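Local coordinates for protein peptidoglycan-N-acetylglucosamine deacetylase BC_1974 (PDB 5N1P) that removes the acetyl group from N-acetylglucosamine residues of peptidoglycan, hydrolysing the amide with the help of a bound divalent metal such as zinc, at residues F8-G13 against G57-T62; T31-G36 against L95-Y100; E18-L23 against V46-A51. All coordinates share one frame; numbering follows the deposited sequence.

Contact 1: residues F8-G13 against G57-T62; sequences FDDGPG and GMHSMT. With ZN (zinc ion), chain F; 8GK (~{N}-oxidanylnaphthalene-1-carboxamide), chain E.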
# COMPACT_ATOMS: atom_id res chain seq x y z
N PHE A 8 2.86 -0.94 0.16
CA PHE A 8 3.35 -1.17 1.52
C PHE A 8 2.45 -0.47 2.50
O PHE A 8 2.31 0.74 2.45
CB PHE A 8 4.78 -0.65 1.67
CG PHE A 8 5.76 -1.31 0.77
CD1 PHE A 8 6.32 -2.53 1.12
CD2 PHE A 8 6.09 -0.75 -0.46
CE1 PHE A 8 7.22 -3.18 0.27
CE2 PHE A 8 7.00 -1.38 -1.31
CZ PHE A 8 7.55 -2.61 -0.95
N ASP A 9 1.85 -1.25 3.39
CA ASP A 9 0.89 -0.77 4.38
C ASP A 9 1.48 -0.61 5.78
O ASP A 9 2.43 -1.31 6.16
CB ASP A 9 -0.29 -1.75 4.52
CG ASP A 9 -1.23 -1.74 3.33
OD1 ASP A 9 -0.99 -1.00 2.37
OD2 ASP A 9 -2.24 -2.51 3.38
N ASP A 10 0.86 0.30 6.55
CA ASP A 10 0.94 0.40 8.02
C ASP A 10 2.08 1.30 8.50
O ASP A 10 2.23 1.50 9.70
CB ASP A 10 1.07 -0.96 8.73
CG ASP A 10 -0.11 -1.91 8.48
OD1 ASP A 10 -1.18 -1.49 7.99
OD2 ASP A 10 0.01 -3.11 8.83
N GLY A 11 2.85 1.87 7.57
CA GLY A 11 3.97 2.71 7.95
C GLY A 11 3.65 4.20 8.06
O GLY A 11 2.48 4.60 8.14
N PRO A 12 4.70 5.04 8.07
CA PRO A 12 6.11 4.62 8.02
C PRO A 12 6.61 4.01 9.31
O PRO A 12 5.93 4.03 10.35
CB PRO A 12 6.87 5.93 7.72
CG PRO A 12 5.83 6.93 7.29
CD PRO A 12 4.55 6.51 7.99
N GLY A 13 7.82 3.48 9.26
CA GLY A 13 8.39 2.83 10.42
C GLY A 13 9.89 2.74 10.29
O GLY A 13 10.48 3.33 9.39
N GLY A 57 -0.44 7.31 -0.04
CA GLY A 57 -1.88 7.31 0.19
C GLY A 57 -2.22 7.00 1.64
O GLY A 57 -1.34 6.92 2.49
N MET A 58 -3.51 6.79 1.90
CA MET A 58 -4.01 6.71 3.27
C MET A 58 -4.42 5.30 3.68
O MET A 58 -5.00 4.57 2.89
CB MET A 58 -5.23 7.62 3.45
CG MET A 58 -4.90 9.11 3.50
SD MET A 58 -4.63 9.87 1.89
CE MET A 58 -6.22 9.55 1.13
N HIS A 59 -4.14 4.96 4.94
CA HIS A 59 -4.51 3.64 5.49
C HIS A 59 -5.26 3.78 6.82
O HIS A 59 -5.31 2.83 7.59
CB HIS A 59 -3.27 2.77 5.68
CG HIS A 59 -3.55 1.31 5.88
ND1 HIS A 59 -4.49 0.61 5.14
CD2 HIS A 59 -2.95 0.40 6.69
CE1 HIS A 59 -4.47 -0.66 5.51
NE2 HIS A 59 -3.55 -0.82 6.44
N SER A 60 -5.82 4.97 7.05
CA SER A 60 -6.69 5.34 8.17
C SER A 60 -5.92 5.87 9.39
O SER A 60 -4.69 6.01 9.36
CB SER A 60 -7.61 4.18 8.61
OG SER A 60 -6.97 3.32 9.56
N MET A 61 -6.66 6.21 10.44
CA MET A 61 -6.09 6.74 11.68
C MET A 61 -5.97 5.66 12.75
O MET A 61 -4.94 5.55 13.42
CB MET A 61 -6.96 7.88 12.23
CG MET A 61 -7.04 9.11 11.36
SD MET A 61 -5.46 9.94 11.03
CE MET A 61 -4.87 10.30 12.67
N THR A 62 -7.02 4.87 12.89
CA THR A 62 -7.12 3.91 13.99
C THR A 62 -6.84 2.48 13.58
O THR A 62 -6.53 1.64 14.44
CB THR A 62 -8.51 3.95 14.63
OG1 THR A 62 -9.49 3.45 13.70
CG2 THR A 62 -8.87 5.37 15.04
ZN ZN F . -3.04 -2.51 7.64
C1 8GK E . -4.34 -4.74 6.08
C2 8GK E . -4.99 -6.09 6.12
C3 8GK E . -5.00 -6.77 7.33
C4 8GK E . -5.61 -8.01 7.42
C5 8GK E . -6.22 -8.58 6.29
C6 8GK E . -6.20 -7.90 5.08
C7 8GK E . -5.59 -6.65 5.00
C8 8GK E . -5.61 -8.68 8.63
C9 8GK E . -5.01 -8.13 9.76
C10 8GK E . -4.40 -6.88 9.67
C11 8GK E . -4.40 -6.21 8.46
O12 8GK E . -4.89 -3.85 6.69
N13 8GK E . -3.20 -4.53 5.42
O14 8GK E . -2.33 -3.58 5.96
O HOH W 1 -2.12 -4.35 8.65
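Asp10 and His59 meet through a shared zinc ion. Asp10 gives OD1, 2.1 Å from the metal, and His59 gives NE2 at the same distance; OD1 and NE2 approach each other closely because both are ligands, and no bond joins them directly. The carboxylate is nearly coplanar with the imidazole, 23° apart, and OD1 lies at the ring edge. His59 sets its CG anti to the backbone N (chi1 -164°), which sends the ring across to the metal. Asp10 starts out pointing away from the 57-62 segment, yet its carboxylate returns to the zinc, and OD2 accepts a hydrogen bond from a water molecule that is itself 2.3 Å from the metal. His63 is the third protein ligand. This Asp-His-His triad is the metal site of the NodB homology domain that defines family 4 carbohydrate esterases, set here at the ends of strands 2-9 and 55-58.

The hydroxamate of the inhibitor chelates the zinc through both oxygens, O14 at 2.1 Å and O12 more loosely at 2.5 Å. Asp9, inferred to be the catalytic proton acceptor, brings its OD2 to within 2.8 Å of the inhibitor O14.

Asp9 meets His59 by packing. Its CB makes a CH-pi contact over one imidazole face, 4.2 Å from the centroid of the His59 ring, with the carboxylate plane turned 36° from the ring.

Second-shell bonds steady both residues. Arg97 forms a salt bridge with Asp9 OD1, and its carbonyl oxygen accepts the bond from His59 ND1, which fixes the rotation of the imidazole and directs NE2 at the metal. Ser60 OG donates to the His59 carbonyl oxygen over 2.6 Å, in the carbonyl plane and on a lone pair.

Contact 2: residues T31-G36 against L95-Y100; sequences TFFLIG and LTRPPY. With 8GK (~{N}-oxidanylnaphthalene-1-carboxamide), chain E.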
# COMPACT_ATOMS: atom_id res chain seq x y z
N THR A 31 4.13 2.15 -3.90
CA THR A 31 2.99 2.86 -3.33
C THR A 31 2.94 2.56 -1.84
O THR A 31 3.11 1.42 -1.43
CB THR A 31 1.69 2.41 -4.03
OG1 THR A 31 1.78 2.74 -5.42
CG2 THR A 31 0.45 3.06 -3.42
N PHE A 32 2.73 3.59 -1.02
CA PHE A 32 2.73 3.46 0.43
C PHE A 32 1.41 3.91 1.00
O PHE A 32 0.92 4.97 0.63
CB PHE A 32 3.85 4.32 1.05
CG PHE A 32 5.23 3.82 0.74
CD1 PHE A 32 5.87 4.18 -0.44
CD2 PHE A 32 5.86 2.94 1.60
CE1 PHE A 32 7.12 3.69 -0.74
CE2 PHE A 32 7.13 2.45 1.31
CZ PHE A 32 7.76 2.83 0.14
N PHE A 33 0.83 3.14 1.91
CA PHE A 33 -0.44 3.48 2.54
C PHE A 33 -0.20 3.65 4.03
O PHE A 33 0.14 2.70 4.73
CB PHE A 33 -1.50 2.40 2.26
CG PHE A 33 -1.90 2.33 0.81
CD1 PHE A 33 -2.68 3.34 0.25
CD2 PHE A 33 -1.53 1.25 0.02
CE1 PHE A 33 -3.09 3.28 -1.07
CE2 PHE A 33 -1.93 1.18 -1.32
CZ PHE A 33 -2.70 2.19 -1.86
N LEU A 34 -0.32 4.90 4.49
CA LEU A 34 0.20 5.30 5.78
C LEU A 34 -0.88 5.43 6.85
O LEU A 34 -2.00 5.87 6.56
CB LEU A 34 0.92 6.64 5.65
CG LEU A 34 1.99 6.73 4.55
CD1 LEU A 34 2.70 8.08 4.69
CD2 LEU A 34 2.96 5.57 4.67
N ILE A 35 -0.51 5.10 8.08
CA ILE A 35 -1.39 5.26 9.24
C ILE A 35 -1.10 6.60 9.89
O ILE A 35 0.05 6.96 10.07
CB ILE A 35 -1.19 4.13 10.24
CG1 ILE A 35 -1.65 2.81 9.61
CG2 ILE A 35 -1.94 4.43 11.53
CD1 ILE A 35 -1.45 1.59 10.50
N GLY A 36 -2.15 7.34 10.24
CA GLY A 36 -1.99 8.71 10.71
C GLY A 36 -1.01 8.92 11.85
O GLY A 36 -0.22 9.85 11.80
N LEU A 95 -6.10 8.25 -3.02
CA LEU A 95 -6.21 6.79 -2.92
C LEU A 95 -6.11 6.30 -1.48
O LEU A 95 -5.20 6.67 -0.73
CB LEU A 95 -5.14 6.12 -3.78
CG LEU A 95 -5.27 4.59 -3.90
CD1 LEU A 95 -6.57 4.21 -4.63
CD2 LEU A 95 -4.03 4.05 -4.62
N THR A 96 -7.06 5.45 -1.10
CA THR A 96 -7.08 4.83 0.21
C THR A 96 -6.95 3.31 0.05
O THR A 96 -7.33 2.75 -0.97
CB THR A 96 -8.39 5.14 0.97
OG1 THR A 96 -9.48 4.43 0.35
CG2 THR A 96 -8.67 6.62 0.94
N ARG A 97 -6.37 2.69 1.06
CA ARG A 97 -6.28 1.23 1.17
C ARG A 97 -7.02 0.84 2.45
O ARG A 97 -6.64 1.26 3.54
CB ARG A 97 -4.81 0.81 1.18
CG ARG A 97 -4.43 -0.51 1.84
CD ARG A 97 -4.75 -1.75 1.01
NE ARG A 97 -4.30 -1.78 -0.38
CZ ARG A 97 -3.08 -2.13 -0.81
NH1 ARG A 97 -2.11 -2.36 0.07
NH2 ARG A 97 -2.82 -2.19 -2.11
N PRO A 98 -8.10 0.06 2.33
CA PRO A 98 -8.87 -0.25 3.54
C PRO A 98 -8.13 -1.20 4.47
O PRO A 98 -7.67 -2.25 4.04
CB PRO A 98 -10.14 -0.94 3.02
CG PRO A 98 -10.18 -0.67 1.55
CD PRO A 98 -8.75 -0.45 1.10
N PRO A 99 -8.03 -0.84 5.75
CA PRO A 99 -7.59 -1.85 6.70
C PRO A 99 -8.48 -3.10 6.61
O PRO A 99 -9.70 -2.98 6.56
CB PRO A 99 -7.73 -1.15 8.05
CG PRO A 99 -7.50 0.30 7.73
CD PRO A 99 -8.14 0.50 6.38
N TYR A 100 -7.86 -4.27 6.56
CA TYR A 100 -8.54 -5.57 6.46
C TYR A 100 -9.21 -5.78 5.09
O TYR A 100 -9.94 -6.76 4.89
CB TYR A 100 -9.57 -5.76 7.59
CG TYR A 100 -8.95 -5.45 8.93
CD1 TYR A 100 -8.02 -6.32 9.52
CD2 TYR A 100 -9.23 -4.27 9.59
CE1 TYR A 100 -7.43 -6.02 10.73
CE2 TYR A 100 -8.64 -3.96 10.79
CZ TYR A 100 -7.74 -4.83 11.36
OH TYR A 100 -7.14 -4.50 12.56
C1 8GK E . -4.34 -4.74 6.08
C2 8GK E . -4.99 -6.09 6.12
C3 8GK E . -5.00 -6.77 7.33
C4 8GK E . -5.61 -8.01 7.42
C5 8GK E . -6.22 -8.58 6.29
C6 8GK E . -6.20 -7.90 5.08
C7 8GK E . -5.59 -6.65 5.00
C8 8GK E . -5.61 -8.68 8.63
C9 8GK E . -5.01 -8.13 9.76
C10 8GK E . -4.40 -6.88 9.67
C11 8GK E . -4.40 -6.21 8.46
O12 8GK E . -4.89 -3.85 6.69
N13 8GK E . -3.20 -4.53 5.42
O14 8GK E . -2.33 -3.58 5.96
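Phe33 packs its ring face against the aliphatic start of Arg97, whose CB sits over the centre of the phenyl ring in a CH-pi contact, 3.4 Å from the Phe33 centroid and 15° off its normal. The arginine bends twice beyond CB, at chi2 and chi3, folding the guanidinium back so that one of its faces rests on Phe33 CE2, 3.5 Å from Arg97 CZ. The two planes stand 47° apart, a tilted contact rather than a stack. At the ring edge Leu95 closes in, its CD2 3.6 Å from Phe33 CZ.

Farther along 95-100, Tyr100 N donates a nearly straight hydrogen bond (168°) to the inhibitor O12 over 3.0 Å, while Tyr100 CE1 lies 3.3 Å from C10 of the naphthalene.

The next shell fixes the buried guanidinium: Arg97 NE bonds to the Trp122 carbonyl oxygen, and NH1 hydrogen-bonds Thr7 OG1 besides its salt bridge with Asp9 OD1. Strand 31-34 of the parallel deacetylase sheet thus packs, through Phe33, against the loop that leads from strand 95-96 into the pocket. Held against an aromatic ring, Arg97 probably helps keep the Asp9 carboxylate in place beside the metal.

Contact 3: residues E18-L23 against V46-A51; sequences ELLNTL and VKRENA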
# COMPACT_ATOMS: atom_id res chain seq x y z
N GLU A 18 15.39 2.01 4.78
CA GLU A 18 16.09 0.93 4.09
C GLU A 18 15.33 0.46 2.85
O GLU A 18 15.93 0.22 1.80
CB GLU A 18 16.31 -0.25 5.03
CG GLU A 18 17.00 -1.42 4.35
CD GLU A 18 17.38 -2.51 5.33
OE1 GLU A 18 17.08 -2.35 6.53
OE2 GLU A 18 17.97 -3.52 4.89
N LEU A 19 14.02 0.33 2.97
CA LEU A 19 13.20 -0.03 1.83
C LEU A 19 13.34 0.99 0.70
O LEU A 19 13.51 0.63 -0.46
CB LEU A 19 11.73 -0.17 2.24
CG LEU A 19 10.75 -0.40 1.09
CD1 LEU A 19 11.09 -1.68 0.30
CD2 LEU A 19 9.33 -0.49 1.66
N LEU A 20 13.27 2.27 1.05
CA LEU A 20 13.40 3.33 0.05
C LEU A 20 14.74 3.26 -0.67
O LEU A 20 14.81 3.49 -1.87
CB LEU A 20 13.22 4.70 0.71
CG LEU A 20 11.77 4.98 1.09
CD1 LEU A 20 11.69 6.22 1.96
CD2 LEU A 20 10.92 5.15 -0.17
N ASN A 21 15.79 2.94 0.07
CA ASN A 21 17.12 2.82 -0.53
C ASN A 21 17.16 1.63 -1.49
O ASN A 21 17.74 1.71 -2.57
CB ASN A 21 18.19 2.70 0.55
CG ASN A 21 18.32 3.97 1.37
OD1 ASN A 21 17.98 5.06 0.91
ND2 ASN A 21 18.81 3.83 2.60
N THR A 22 16.52 0.54 -1.10
CA THR A 22 16.46 -0.65 -1.94
C THR A 22 15.70 -0.37 -3.23
O THR A 22 16.15 -0.75 -4.32
CB THR A 22 15.81 -1.83 -1.17
OG1 THR A 22 16.65 -2.17 -0.06
CG2 THR A 22 15.65 -3.05 -2.08
N LEU A 23 14.56 0.32 -3.12
CA LEU A 23 13.77 0.67 -4.29
C LEU A 23 14.57 1.56 -5.25
O LEU A 23 14.57 1.35 -6.46
CB LEU A 23 12.47 1.35 -3.87
CG LEU A 23 11.50 0.42 -3.13
CD1 LEU A 23 10.36 1.20 -2.50
CD2 LEU A 23 10.97 -0.64 -4.10
N VAL A 46 7.70 10.36 5.27
CA VAL A 46 6.60 10.68 4.37
C VAL A 46 7.11 11.57 3.24
O VAL A 46 6.81 11.35 2.07
CB VAL A 46 5.44 11.40 5.10
CG1 VAL A 46 4.34 11.75 4.12
CG2 VAL A 46 4.92 10.54 6.26
N LYS A 47 7.90 12.57 3.60
CA LYS A 47 8.47 13.49 2.61
C LYS A 47 9.34 12.74 1.62
O LYS A 47 9.25 12.93 0.41
CB LYS A 47 9.27 14.58 3.30
CG LYS A 47 9.75 15.66 2.35
CD LYS A 47 10.39 16.82 3.11
CE LYS A 47 9.37 17.51 3.99
NZ LYS A 47 9.43 19.00 3.84
N ARG A 48 10.17 11.86 2.15
CA ARG A 48 11.09 11.13 1.31
C ARG A 48 10.36 10.16 0.35
O ARG A 48 10.72 10.05 -0.83
CB ARG A 48 12.09 10.39 2.19
CG ARG A 48 13.32 10.05 1.46
CD ARG A 48 14.26 9.19 2.26
NE ARG A 48 14.91 8.34 1.29
CZ ARG A 48 15.61 7.25 1.57
NH1 ARG A 48 15.81 6.89 2.83
NH2 ARG A 48 16.10 6.55 0.57
N GLU A 49 9.33 9.48 0.84
CA GLU A 49 8.53 8.59 -0.01
C GLU A 49 8.01 9.35 -1.23
O GLU A 49 8.19 8.92 -2.37
CB GLU A 49 7.36 7.99 0.77
CG GLU A 49 7.81 6.88 1.72
CD GLU A 49 6.72 6.38 2.66
OE1 GLU A 49 5.54 6.80 2.52
OE2 GLU A 49 7.05 5.57 3.54
N ASN A 50 7.39 10.50 -0.97
CA ASN A 50 6.80 11.29 -2.02
C ASN A 50 7.86 11.92 -2.95
O ASN A 50 7.67 11.96 -4.17
CB ASN A 50 5.92 12.38 -1.41
CG ASN A 50 5.35 13.31 -2.44
OD1 ASN A 50 5.77 14.47 -2.54
ND2 ASN A 50 4.42 12.81 -3.24
N ALA A 51 8.97 12.37 -2.37
CA ALA A 51 10.02 13.02 -3.14
C ALA A 51 10.74 12.06 -4.08
O ALA A 51 11.28 12.49 -5.11
CB ALA A 51 11.04 13.66 -2.21
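Helices 16-25 and 43-51 run side by side in nearly the same direction, the axes of their 18-23 and 46-51 portions 13° apart and 10.9 Å from each other at closest approach, the CA atoms of Leu20 and Glu49 being the nearest pair. At that spacing the backbones do not touch, and side chains bridge the interval.

Arg48 carries most of the contact. Its CG is anti to the backbone N (chi1 -159°), and the chain reaches out to helix 16-25, where it slides past Leu20 in the opposite direction. Leu20 CB lies over one face of the guanidinium, offset toward the rim and 3.4 Å from Arg48 NH2. Farther back along the arginine, Leu20 CD1 packs against the methylene portion, 3.9 Å from Arg48 CD.

The two helices flank the same side of the central parallel sheet, with strand 31-34 and the short helix 36-41 between them in the chain, and form part of the helical layer around the distorted beta/alpha barrel characteristic of polysaccharide deacetylases. On the side facing the sheet, Leu19 packs on Phe32, while Glu49 reaches Phe32 and Leu34.

At the more exposed side of the contact, Asn21 turns its amide so that OD1 takes a hydrogen bond from Arg48 NH2. The modelled separation of Asn21 OD1 and Arg48 NH2, 2.4 Å, is very short and its exact value doubtful. The amide approaches at the guanidinium edge, with the two planes 33° apart. Arg48 NE has a second partner in a salt bridge with Glu52, just beyond the end of helix 43-51, that ties down the inner part of the guanidinium.

Glu49 takes part through its aliphatic portion: the CG methylene is 3.9 Å from Leu20 CD1, the two side chains crossing at about a right angle.

Overall arrangement
Contacts 1 and 2 lie side by side, their centres about 5 Å apart, whereas contact 3 lies about 14 Å from the centre of contact 1 and 16 Å from that of contact 2. Strands 2-9, 31-34 and 55-58 are adjacent in one parallel sheet; contact 1 spans the outer two, and contact 2 ties the middle one to the loop after strand 95-96, which belongs to a separate two-stranded sheet. Contact 3 joins helix 16-25, just before strand 31-34, to helix 43-51, which follows it and the short helix 36-41. Segments 18-23, 31-36 and 46-51 all fall between the halves of contact 1, while 95-100 comes last. The zinc site and this helix pair are thus both tied to strand 31-34.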